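Oxidoreductase, Gfo/Idh/MocA family (Vibrio cholerae, PDB 1XEA) probably binds a nicotinamide dinucleotide cofactor through its Rossmann-type domain and catalyses a redox reaction as a Gfo/Idh/MocA family oxidoreductase whose substrate is not established. Local coordinates at residues S146-H152 with T209-M215; V119-R124 with R291-H296; I160-F165 with A299-C303. One frame throughout, in Å; residues are numbered along the deposited sequence.

Contact 1: S146-H152 with T209-M215; sequences SLRWEKH and TLLHASM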
loop_
_atom_site.group_PDB
_atom_site.type_symbol
_atom_site.label_atom_id
_atom_site.label_comp_id
_atom_site.label_asym_id
_atom_site.label_seq_id
_atom_site.Cartn_x
_atom_site.Cartn_y
_atom_site.Cartn_z
ATOM N N SER A 146 -20.755 9.044 -8.698
ATOM C CA SER A 146 -19.849 8.633 -9.762
ATOM C C SER A 146 -19.399 7.187 -9.538
ATOM O O SER A 146 -19.377 6.694 -8.408
ATOM C CB SER A 146 -18.636 9.579 -9.835
ATOM O OG SER A 146 -17.505 9.052 -9.160
ATOM N N LEU A 147 -19.070 6.508 -10.627
ATOM C CA LEU A 147 -18.608 5.131 -10.579
ATOM C C LEU A 147 -17.704 4.916 -11.791
ATOM O O LEU A 147 -18.141 5.074 -12.931
ATOM C CB LEU A 147 -19.791 4.154 -10.622
ATOM C CG LEU A 147 -19.438 2.660 -10.722
ATOM C CD1 LEU A 147 -18.765 2.206 -9.444
ATOM C CD2 LEU A 147 -20.680 1.839 -11.001
ATOM N N ARG A 148 -16.445 4.570 -11.543
ATOM C CA ARG A 148 -15.483 4.355 -12.613
ATOM C C ARG A 148 -14.939 2.944 -12.574
ATOM O O ARG A 148 -14.366 2.504 -11.575
ATOM C CB ARG A 148 -14.323 5.346 -12.491
ATOM C CG ARG A 148 -13.209 5.133 -13.503
ATOM C CD ARG A 148 -12.191 6.258 -13.432
ATOM N NE ARG A 148 -11.413 6.238 -12.204
ATOM C CZ ARG A 148 -10.904 7.320 -11.620
ATOM N NH1 ARG A 148 -11.095 8.525 -12.154
ATOM N NH2 ARG A 148 -10.199 7.191 -10.500
ATOM N N TRP A 149 -15.107 2.230 -13.676
ATOM C CA TRP A 149 -14.619 0.871 -13.753
ATOM C C TRP A 149 -13.455 0.827 -14.752
ATOM O O TRP A 149 -13.643 1.082 -15.934
ATOM C CB TRP A 149 -15.766 -0.039 -14.200
ATOM C CG TRP A 149 -15.588 -1.458 -13.773
ATOM C CD1 TRP A 149 -14.601 -2.317 -14.173
ATOM C CD2 TRP A 149 -16.380 -2.170 -12.827
ATOM N NE1 TRP A 149 -14.730 -3.514 -13.535
ATOM C CE2 TRP A 149 -15.816 -3.456 -12.701
ATOM C CE3 TRP A 149 -17.515 -1.849 -12.068
ATOM C CZ2 TRP A 149 -16.347 -4.423 -11.846
ATOM C CZ3 TRP A 149 -18.038 -2.812 -11.223
ATOM C CH2 TRP A 149 -17.454 -4.082 -11.121
ATOM N N GLU A 150 -12.253 0.538 -14.265
ATOM C CA GLU A 150 -11.069 0.442 -15.111
ATOM C C GLU A 150 -10.638 -1.026 -15.210
ATOM O O GLU A 150 -10.575 -1.737 -14.204
ATOM C CB GLU A 150 -9.916 1.253 -14.508
ATOM C CG GLU A 150 -10.188 2.745 -14.366
ATOM C CD GLU A 150 -9.010 3.522 -13.783
ATOM O OE1 GLU A 150 -7.909 3.485 -14.379
ATOM O OE2 GLU A 150 -9.189 4.174 -12.727
ATOM N N LYS A 151 -10.352 -1.478 -16.422
ATOM C CA LYS A 151 -9.897 -2.843 -16.627
ATOM C C LYS A 151 -8.855 -2.744 -17.716
ATOM O O LYS A 151 -9.193 -2.594 -18.891
ATOM C CB LYS A 151 -11.041 -3.741 -17.080
ATOM C CG LYS A 151 -10.689 -5.217 -17.059
ATOM C CD LYS A 151 -11.846 -6.069 -17.560
ATOM C CE LYS A 151 -11.564 -7.544 -17.340
ATOM N NZ LYS A 151 -10.298 -7.966 -17.997
ATOM N N HIS A 152 -7.589 -2.824 -17.325
ATOM C CA HIS A 152 -6.504 -2.690 -18.283
ATOM C C HIS A 152 -5.721 -3.982 -18.481
ATOM O O HIS A 152 -5.747 -4.872 -17.633
ATOM C CB HIS A 152 -5.548 -1.568 -17.842
ATOM C CG HIS A 152 -6.233 -0.287 -17.456
ATOM N ND1 HIS A 152 -7.400 0.149 -18.047
ATOM C CD2 HIS A 152 -5.892 0.667 -16.558
ATOM C CE1 HIS A 152 -7.750 1.314 -17.528
ATOM N NE2 HIS A 152 -6.850 1.650 -16.622
ATOM N N THR A 209 -25.460 11.077 -11.497
ATOM C CA THR A 209 -24.449 10.037 -11.464
ATOM C C THR A 209 -23.591 10.019 -12.714
ATOM O O THR A 209 -24.108 10.025 -13.822
ATOM C CB THR A 209 -25.103 8.660 -11.314
ATOM O OG1 THR A 209 -25.990 8.675 -10.188
ATOM C CG2 THR A 209 -24.041 7.591 -11.113
ATOM N N LEU A 210 -22.280 9.998 -12.540
ATOM C CA LEU A 210 -21.401 9.956 -13.687
ATOM C C LEU A 210 -20.830 8.550 -13.794
ATOM O O LEU A 210 -20.149 8.074 -12.880
ATOM C CB LEU A 210 -20.284 10.984 -13.535
ATOM C CG LEU A 210 -19.197 10.992 -14.622
ATOM C CD1 LEU A 210 -19.718 11.554 -15.936
ATOM C CD2 LEU A 210 -18.032 11.828 -14.120
ATOM N N LEU A 211 -21.137 7.887 -14.909
ATOM C CA LEU A 211 -20.690 6.521 -15.181
ATOM C C LEU A 211 -19.481 6.547 -16.110
ATOM O O LEU A 211 -19.400 7.389 -17.004
ATOM C CB LEU A 211 -21.843 5.728 -15.801
ATOM C CG LEU A 211 -23.106 5.764 -14.936
ATOM C CD1 LEU A 211 -24.195 4.870 -15.506
ATOM C CD2 LEU A 211 -22.743 5.310 -13.540
ATOM N N HIS A 212 -18.540 5.631 -15.904
ATOM C CA HIS A 212 -17.328 5.614 -16.721
ATOM C C HIS A 212 -16.694 4.235 -16.855
ATOM O O HIS A 212 -16.368 3.587 -15.857
ATOM C CB HIS A 212 -16.306 6.591 -16.125
ATOM C CG HIS A 212 -15.059 6.758 -16.943
ATOM N ND1 HIS A 212 -13.987 7.514 -16.516
ATOM C CD2 HIS A 212 -14.715 6.281 -18.164
ATOM C CE1 HIS A 212 -13.039 7.497 -17.436
ATOM N NE2 HIS A 212 -13.457 6.756 -18.447
ATOM N N ALA A 213 -16.518 3.799 -18.099
ATOM C CA ALA A 213 -15.903 2.509 -18.396
ATOM C C ALA A 213 -14.608 2.821 -19.127
ATOM O O ALA A 213 -14.611 3.504 -20.144
ATOM C CB ALA A 213 -16.821 1.662 -19.265
ATOM N N SER A 214 -13.507 2.303 -18.603
ATOM C CA SER A 214 -12.194 2.566 -19.151
ATOM C C SER A 214 -11.402 1.268 -19.342
ATOM O O SER A 214 -11.318 0.426 -18.441
ATOM C CB SER A 214 -11.484 3.522 -18.188
ATOM O OG SER A 214 -10.123 3.715 -18.478
HETATM N N MSE A 215 -10.829 1.099 -20.527
HETATM C CA MSE A 215 -10.038 -0.086 -20.807
HETATM C C MSE A 215 -8.848 0.258 -21.670
HETATM O O MSE A 215 -9.004 0.651 -22.825
HETATM C CB MSE A 215 -10.876 -1.135 -21.522
HETATM C CG MSE A 215 -10.075 -2.343 -21.973
HETATM SE SE MSE A 215 -11.211 -3.799 -22.560
HETATM C CE MSE A 215 -11.683 -4.500 -20.821
#

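Contact 2: V119-R124 with R291-H296; sequences VGFNRR and RNLASH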
loop_
_atom_site.group_PDB
_atom_site.type_symbol
_atom_site.label_atom_id
_atom_site.label_comp_id
_atom_site.label_asym_id
_atom_site.label_seq_id
_atom_site.Cartn_x
_atom_site.Cartn_y
_atom_site.Cartn_z
ATOM N N VAL A 119 -27.824 -13.861 -18.998
ATOM C CA VAL A 119 -26.508 -13.571 -19.565
ATOM C C VAL A 119 -25.465 -13.573 -18.440
ATOM O O VAL A 119 -25.702 -13.027 -17.362
ATOM C CB VAL A 119 -26.484 -12.200 -20.280
ATOM C CG1 VAL A 119 -25.112 -11.961 -20.868
ATOM C CG2 VAL A 119 -27.543 -12.157 -21.379
ATOM N N GLY A 120 -24.311 -14.177 -18.705
ATOM C CA GLY A 120 -23.265 -14.265 -17.703
ATOM C C GLY A 120 -22.365 -13.065 -17.494
ATOM O O GLY A 120 -21.323 -12.940 -18.133
ATOM N N PHE A 121 -22.761 -12.190 -16.579
ATOM C CA PHE A 121 -21.987 -10.999 -16.257
ATOM C C PHE A 121 -21.564 -11.101 -14.797
ATOM O O PHE A 121 -22.188 -10.498 -13.919
ATOM C CB PHE A 121 -22.846 -9.758 -16.439
ATOM C CG PHE A 121 -23.064 -9.360 -17.869
ATOM C CD1 PHE A 121 -24.351 -9.344 -18.410
ATOM C CD2 PHE A 121 -21.999 -8.896 -18.644
ATOM C CE1 PHE A 121 -24.577 -8.862 -19.697
ATOM C CE2 PHE A 121 -22.207 -8.411 -19.934
ATOM C CZ PHE A 121 -23.499 -8.392 -20.461
ATOM N N ASN A 122 -20.494 -11.849 -14.542
ATOM C CA ASN A 122 -20.021 -12.052 -13.181
ATOM C C ASN A 122 -19.723 -10.763 -12.402
ATOM O O ASN A 122 -19.926 -10.713 -11.191
ATOM C CB ASN A 122 -18.798 -12.978 -13.177
ATOM C CG ASN A 122 -17.548 -12.310 -13.703
ATOM O OD1 ASN A 122 -16.514 -12.332 -13.043
ATOM N ND2 ASN A 122 -17.628 -11.723 -14.892
ATOM N N ARG A 123 -19.273 -9.719 -13.090
ATOM C CA ARG A 123 -18.964 -8.464 -12.425
ATOM C C ARG A 123 -20.192 -7.762 -11.845
ATOM O O ARG A 123 -20.103 -6.605 -11.436
ATOM C CB ARG A 123 -18.233 -7.525 -13.386
ATOM C CG ARG A 123 -16.766 -7.352 -13.094
ATOM C CD ARG A 123 -15.951 -7.298 -14.371
ATOM N NE ARG A 123 -15.647 -8.637 -14.867
ATOM C CZ ARG A 123 -14.425 -9.159 -14.901
ATOM N NH1 ARG A 123 -13.381 -8.462 -14.477
ATOM N NH2 ARG A 123 -14.250 -10.392 -15.345
ATOM N N ARG A 124 -21.344 -8.429 -11.823
ATOM C CA ARG A 124 -22.544 -7.821 -11.228
ATOM C C ARG A 124 -22.783 -8.472 -9.875
ATOM O O ARG A 124 -23.642 -8.034 -9.115
ATOM C CB ARG A 124 -23.793 -8.068 -12.073
ATOM C CG ARG A 124 -23.884 -7.296 -13.364
ATOM C CD ARG A 124 -25.254 -7.523 -14.001
ATOM N NE ARG A 124 -25.254 -7.081 -15.392
ATOM C CZ ARG A 124 -26.212 -7.351 -16.273
ATOM N NH1 ARG A 124 -27.266 -8.070 -15.907
ATOM N NH2 ARG A 124 -26.101 -6.914 -17.523
ATOM N N ARG A 291 -31.286 -4.307 -19.049
ATOM C CA ARG A 291 -29.890 -3.941 -18.863
ATOM C C ARG A 291 -29.055 -4.777 -19.819
ATOM O O ARG A 291 -28.115 -4.281 -20.442
ATOM C CB ARG A 291 -29.450 -4.184 -17.415
ATOM C CG ARG A 291 -27.970 -3.909 -17.171
ATOM C CD ARG A 291 -27.553 -4.108 -15.719
ATOM N NE ARG A 291 -26.104 -3.962 -15.559
ATOM C CZ ARG A 291 -25.472 -3.941 -14.388
ATOM N NH1 ARG A 291 -26.154 -4.053 -13.258
ATOM N NH2 ARG A 291 -24.156 -3.803 -14.346
ATOM N N ASN A 292 -29.408 -6.051 -19.946
ATOM C CA ASN A 292 -28.674 -6.926 -20.854
ATOM C C ASN A 292 -28.738 -6.361 -22.282
ATOM O O ASN A 292 -27.708 -6.131 -22.922
ATOM C CB ASN A 292 -29.243 -8.342 -20.789
ATOM C CG ASN A 292 -28.971 -8.995 -19.461
ATOM O OD1 ASN A 292 -27.830 -9.076 -19.029
ATOM N ND2 ASN A 292 -30.009 -9.448 -18.800
ATOM N N LEU A 293 -29.949 -6.120 -22.770
ATOM C CA LEU A 293 -30.120 -5.568 -24.096
ATOM C C LEU A 293 -29.339 -4.287 -24.227
ATOM O O LEU A 293 -28.499 -4.140 -25.109
ATOM C CB LEU A 293 -31.587 -5.283 -24.364
ATOM C CG LEU A 293 -32.356 -6.566 -24.656
ATOM C CD1 LEU A 293 -33.848 -6.307 -24.561
ATOM C CD2 LEU A 293 -31.970 -7.082 -26.033
ATOM N N ALA A 294 -29.615 -3.353 -23.332
ATOM C CA ALA A 294 -28.947 -2.066 -23.366
ATOM C C ALA A 294 -27.421 -2.178 -23.488
ATOM O O ALA A 294 -26.807 -1.513 -24.332
ATOM C CB ALA A 294 -29.319 -1.263 -22.127
ATOM N N SER A 295 -26.805 -3.012 -22.655
ATOM C CA SER A 295 -25.351 -3.162 -22.704
ATOM C C SER A 295 -24.847 -3.699 -24.044
ATOM O O SER A 295 -23.788 -3.287 -24.533
ATOM C CB SER A 295 -24.864 -4.054 -21.559
ATOM O OG SER A 295 -25.178 -3.453 -20.318
ATOM N N HIS A 296 -25.595 -4.623 -24.634
ATOM C CA HIS A 296 -25.194 -5.142 -25.921
ATOM C C HIS A 296 -25.544 -4.128 -26.998
ATOM O O HIS A 296 -24.826 -3.995 -27.981
ATOM C CB HIS A 296 -25.860 -6.486 -26.214
ATOM C CG HIS A 296 -25.349 -7.609 -25.367
ATOM N ND1 HIS A 296 -25.803 -7.841 -24.088
ATOM C CD2 HIS A 296 -24.409 -8.552 -25.611
ATOM C CE1 HIS A 296 -25.167 -8.881 -23.580
ATOM N NE2 HIS A 296 -24.316 -9.331 -24.484
HETATM O O HOH W 1 -21.962 -3.950 -11.974
#

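Contact 3: I160-F165 with A299-C303; sequences IRTFVF and AEAIC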
loop_
_atom_site.group_PDB
_atom_site.type_symbol
_atom_site.label_atom_id
_atom_site.label_comp_id
_atom_site.label_asym_id
_atom_site.label_seq_id
_atom_site.Cartn_x
_atom_site.Cartn_y
_atom_site.Cartn_z
ATOM N N ILE A 160 -11.489 -3.870 -33.063
ATOM C CA ILE A 160 -12.651 -3.250 -32.457
ATOM C C ILE A 160 -13.678 -4.239 -31.942
ATOM O O ILE A 160 -13.992 -4.242 -30.757
ATOM C CB ILE A 160 -13.332 -2.321 -33.447
ATOM C CG1 ILE A 160 -12.303 -1.314 -33.964
ATOM C CG2 ILE A 160 -14.516 -1.631 -32.782
ATOM C CD1 ILE A 160 -12.831 -0.399 -35.026
ATOM N N ARG A 161 -14.195 -5.077 -32.827
ATOM C CA ARG A 161 -15.202 -6.055 -32.443
ATOM C C ARG A 161 -14.843 -6.857 -31.207
ATOM O O ARG A 161 -15.469 -6.700 -30.165
ATOM C CB ARG A 161 -15.466 -7.009 -33.600
ATOM C CG ARG A 161 -16.338 -6.418 -34.689
ATOM C CD ARG A 161 -17.796 -6.565 -34.350
ATOM N NE ARG A 161 -18.548 -5.387 -34.741
ATOM C CZ ARG A 161 -19.870 -5.300 -34.681
ATOM N NH1 ARG A 161 -20.585 -6.332 -34.248
ATOM N NH2 ARG A 161 -20.474 -4.173 -35.037
ATOM N N THR A 162 -13.849 -7.728 -31.327
ATOM C CA THR A 162 -13.449 -8.560 -30.205
ATOM C C THR A 162 -13.234 -7.746 -28.943
ATOM O O THR A 162 -13.771 -8.063 -27.883
ATOM C CB THR A 162 -12.152 -9.305 -30.509
ATOM O OG1 THR A 162 -12.304 -10.044 -31.725
ATOM C CG2 THR A 162 -11.822 -10.265 -29.378
ATOM N N PHE A 163 -12.426 -6.703 -29.068
ATOM C CA PHE A 163 -12.112 -5.819 -27.955
ATOM C C PHE A 163 -13.378 -5.380 -27.225
ATOM O O PHE A 163 -13.438 -5.437 -26.004
ATOM C CB PHE A 163 -11.363 -4.601 -28.495
ATOM C CG PHE A 163 -10.870 -3.646 -27.440
ATOM C CD1 PHE A 163 -9.506 -3.484 -27.227
ATOM C CD2 PHE A 163 -11.750 -2.815 -26.762
ATOM C CE1 PHE A 163 -9.027 -2.508 -26.367
ATOM C CE2 PHE A 163 -11.273 -1.835 -25.899
ATOM C CZ PHE A 163 -9.907 -1.681 -25.709
ATOM N N VAL A 164 -14.391 -4.957 -27.970
ATOM C CA VAL A 164 -15.613 -4.498 -27.342
ATOM C C VAL A 164 -16.547 -5.596 -26.872
ATOM O O VAL A 164 -16.896 -5.654 -25.697
ATOM C CB VAL A 164 -16.410 -3.561 -28.263
ATOM C CG1 VAL A 164 -17.673 -3.085 -27.561
ATOM C CG2 VAL A 164 -15.559 -2.366 -28.652
ATOM N N PHE A 165 -16.964 -6.474 -27.769
ATOM C CA PHE A 165 -17.888 -7.516 -27.357
ATOM C C PHE A 165 -17.328 -8.578 -26.424
ATOM O O PHE A 165 -18.055 -9.105 -25.584
ATOM C CB PHE A 165 -18.525 -8.178 -28.579
ATOM C CG PHE A 165 -19.704 -7.425 -29.117
ATOM C CD1 PHE A 165 -19.529 -6.286 -29.893
ATOM C CD2 PHE A 165 -20.994 -7.833 -28.819
ATOM C CE1 PHE A 165 -20.622 -5.563 -30.358
ATOM C CE2 PHE A 165 -22.089 -7.115 -29.281
ATOM C CZ PHE A 165 -21.899 -5.980 -30.052
ATOM N N ALA A 299 -22.768 -1.628 -26.830
ATOM C CA ALA A 299 -21.541 -2.171 -27.380
ATOM C C ALA A 299 -21.597 -2.074 -28.901
ATOM O O ALA A 299 -20.610 -1.729 -29.550
ATOM C CB ALA A 299 -21.368 -3.616 -26.953
ATOM N N GLU A 300 -22.759 -2.383 -29.467
ATOM C CA GLU A 300 -22.948 -2.316 -30.911
ATOM C C GLU A 300 -22.648 -0.904 -31.386
ATOM O O GLU A 300 -21.837 -0.700 -32.292
ATOM C CB GLU A 300 -24.391 -2.672 -31.270
ATOM C CG GLU A 300 -24.538 -4.003 -31.988
ATOM C CD GLU A 300 -23.795 -4.026 -33.307
ATOM O OE1 GLU A 300 -24.047 -3.131 -34.144
ATOM O OE2 GLU A 300 -22.963 -4.942 -33.503
ATOM N N ALA A 301 -23.314 0.059 -30.751
ATOM C CA ALA A 301 -23.164 1.472 -31.069
ATOM C C ALA A 301 -21.707 1.890 -31.022
ATOM O O ALA A 301 -21.206 2.548 -31.934
ATOM C CB ALA A 301 -23.966 2.298 -30.096
ATOM N N ILE A 302 -21.021 1.500 -29.956
ATOM C CA ILE A 302 -19.617 1.853 -29.799
ATOM C C ILE A 302 -18.775 1.326 -30.956
ATOM O O ILE A 302 -17.969 2.062 -31.531
ATOM C CB ILE A 302 -19.068 1.327 -28.451
ATOM C CG1 ILE A 302 -19.806 2.031 -27.302
ATOM C CG2 ILE A 302 -17.567 1.560 -28.367
ATOM C CD1 ILE A 302 -19.517 1.485 -25.921
ATOM N N CYS A 303 -18.980 0.059 -31.309
ATOM C CA CYS A 303 -18.236 -0.570 -32.403
ATOM C C CYS A 303 -18.388 0.165 -33.721
ATOM O O CYS A 303 -17.414 0.391 -34.437
ATOM C CB CYS A 303 -18.700 -2.010 -32.592
ATOM S SG CYS A 303 -17.915 -3.165 -31.488
#

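Contact 1: S146-H152 with T209-M215
Strands 146-152 and 209-215 are the one parallel pair in the large mixed sheet, and they touch along their whole length from Ser146 opposite Leu210 to Lys151 opposite Met215. Their axes are 4.8 Å apart. The ladder starts with Leu147 N giving to Leu210 O at 2.9 Å. His212 N returns a weak, bent bond to Leu147 O. Trp149 N then reaches His212 O at 2.9 Å in an almost straight bond (173°). Trp149 O accepts from Ser214 N, also at 2.9 Å, and Lys151 N gives to Ser214 O.

Arg148 and His212 share one face and run side by side, with Arg148 CD 3.8 Å from His212 ND1. Their flat groups are nearly perpendicular (79°). On the same face, Arg148 NE forms a salt bridge with Glu150 OE2 at 3.1 Å. Glu150 OE1 receives His152 NE2 on its anti lone pair, so both carboxylate oxygens are engaged. The edge of the His152 ring lies by Ser214 OG, which is hydrogen-bonded to Asp201. At the far end, selenomethionine Met215 bends back at chi3 (-80°), and its CE methyl rests 3.6 Å from Lys151 CD.

Trp149 and Leu211 point to the other face and touch helix 160-175. Glu150 OE2 also pairs with Arg148 NH2 of the second subunit. One face thus packs on a helix and the other meets a neighbouring subunit, as in the open-faced sheet of the C-terminal domain in Gfo/Idh/MocA proteins.

Contact 2: V119-R124 with R291-H296
Arg124 and Arg291 reach past one another from opposite sides and stack their guanidinium groups. The centres are 4.0 Å apart and the planes are 27° from parallel. Arg124 NE sits over the centre of the Arg291 group, 3.2 Å from Arg291 NE. Both of these nitrogens are donors, so the pair is not a hydrogen bond. Each side chain is stretched out as far as NE. The CG of Arg291 is turned away from its own backbone N (chi1 176°), which sends the side chain out from helix 286-311 across the face of Arg124. The opposite face of Arg124 is met by Phe121 CD1, so its guanidinium lies between a ring and a second guanidinium.

Asn292 approaches the same group at its edge. Its OD1 accepts from Arg124 NH2 at 3.2 Å, with the donor well above the carbonyl plane. A weaker bond comes from Arg124 NH1. The amide of Asn292 is almost coplanar with the Phe121 ring (6° apart), and OD1 also lies at the ring edge, 3.3 Å from Phe121 CE1. Val119 CB lies 3.6 Å from Asn292 OD1 as an apolar neighbour.

His296 comes from the opposite direction to Phe121, and the two rings meet obliquely, with His296 CE1 3.6 Å from Phe121 CZ. His296 ND1 gives to Asn292 O at 2.8 Å and His296 NE2 bonds to Leu96 N, which together fix the turn of the imidazole. A water links Arg291 NH2 to Arg123 O.

Asp173 OD1 forms salt bridges with both Arg124 NH2 and Arg291 NE. The stacked guanidiniums thus share one carboxylate oxygen as counter-charge, which probably steadies the stack. A buried charge cluster so joins the 3-10 turn that follows strand 117-120 to helix 286-311.

Contact 3: I160-F165 with A299-C303
Cys303 of helix 286-311 is a knob in a hole formed by Ile160, Arg161, Val164 and Phe165 of helix 160-175. Its CB starts beside the tip of Arg161, 3.7 Å from Arg161 NH2. From there SG turns to the side of its backbone N (chi1 -83°) and enters the hole. Cys303 SG lies 3.6 Å from Val164 CB, and Ile160 CG2 closes another side. The sulfur also sits over one face of the Arg161 guanidinium. Cys303 SG meets the edge of the Phe165 ring, 3.8 Å from Phe165 CE1, in a sulfur-aromatic contact.

Phe165 uses a face as well. Ala299 CB lies over it in a CH-pi contact, 4.1 Å from the ring centroid and 18° off the normal. The same methyl group touches Val164 CG1 at 3.8 Å, so Ala299, one turn before Cys303, lies between Val164 and Phe165. Glu300 CG approaches the Phe165 ring in its plane.

The margin of the contact is polar. Arg161 bends at chi2 and chi3 to bring its end to Glu300, and the two flat groups are inclined to each other. Arg161 NH1 forms a salt bridge to Glu300 OE2 at 2.9 Å, met nearly head-on to the C-O bond, and NH2 adds a weak bond to the same oxygen. The other oxygen, OE1, is held by Gln304. Further inside, Ile302 reaches Leu200 and Val202 of the sheet.

The short helical segments run roughly antiparallel (151°), with axes 9.7 Å apart. This is a near-antiparallel helix pair with one knob-into-hole, apolar in the middle and bridged by charges at its margin.

Contacts 2 and 3 both use helix 286-311, at successive parts of its length: His296 O touches the Phe165 ring. Contact 2 lies close to the centre of the folded subunit, where the last strand of the Rossmann domain meets this helix, and its chemistry is buried charge. Contact 3 is farther out, with an apolar centre and a partly exposed salt bridge. Contact 1 differs from both in resting on backbone hydrogen bonds within the sheet, and it alone meets another subunit. Helix 160-175 ties all three together. It supplies Asp173 to contact 2 and half of contact 3, and Phe163 packs on Met215. Trp149 also packs directly on Arg123.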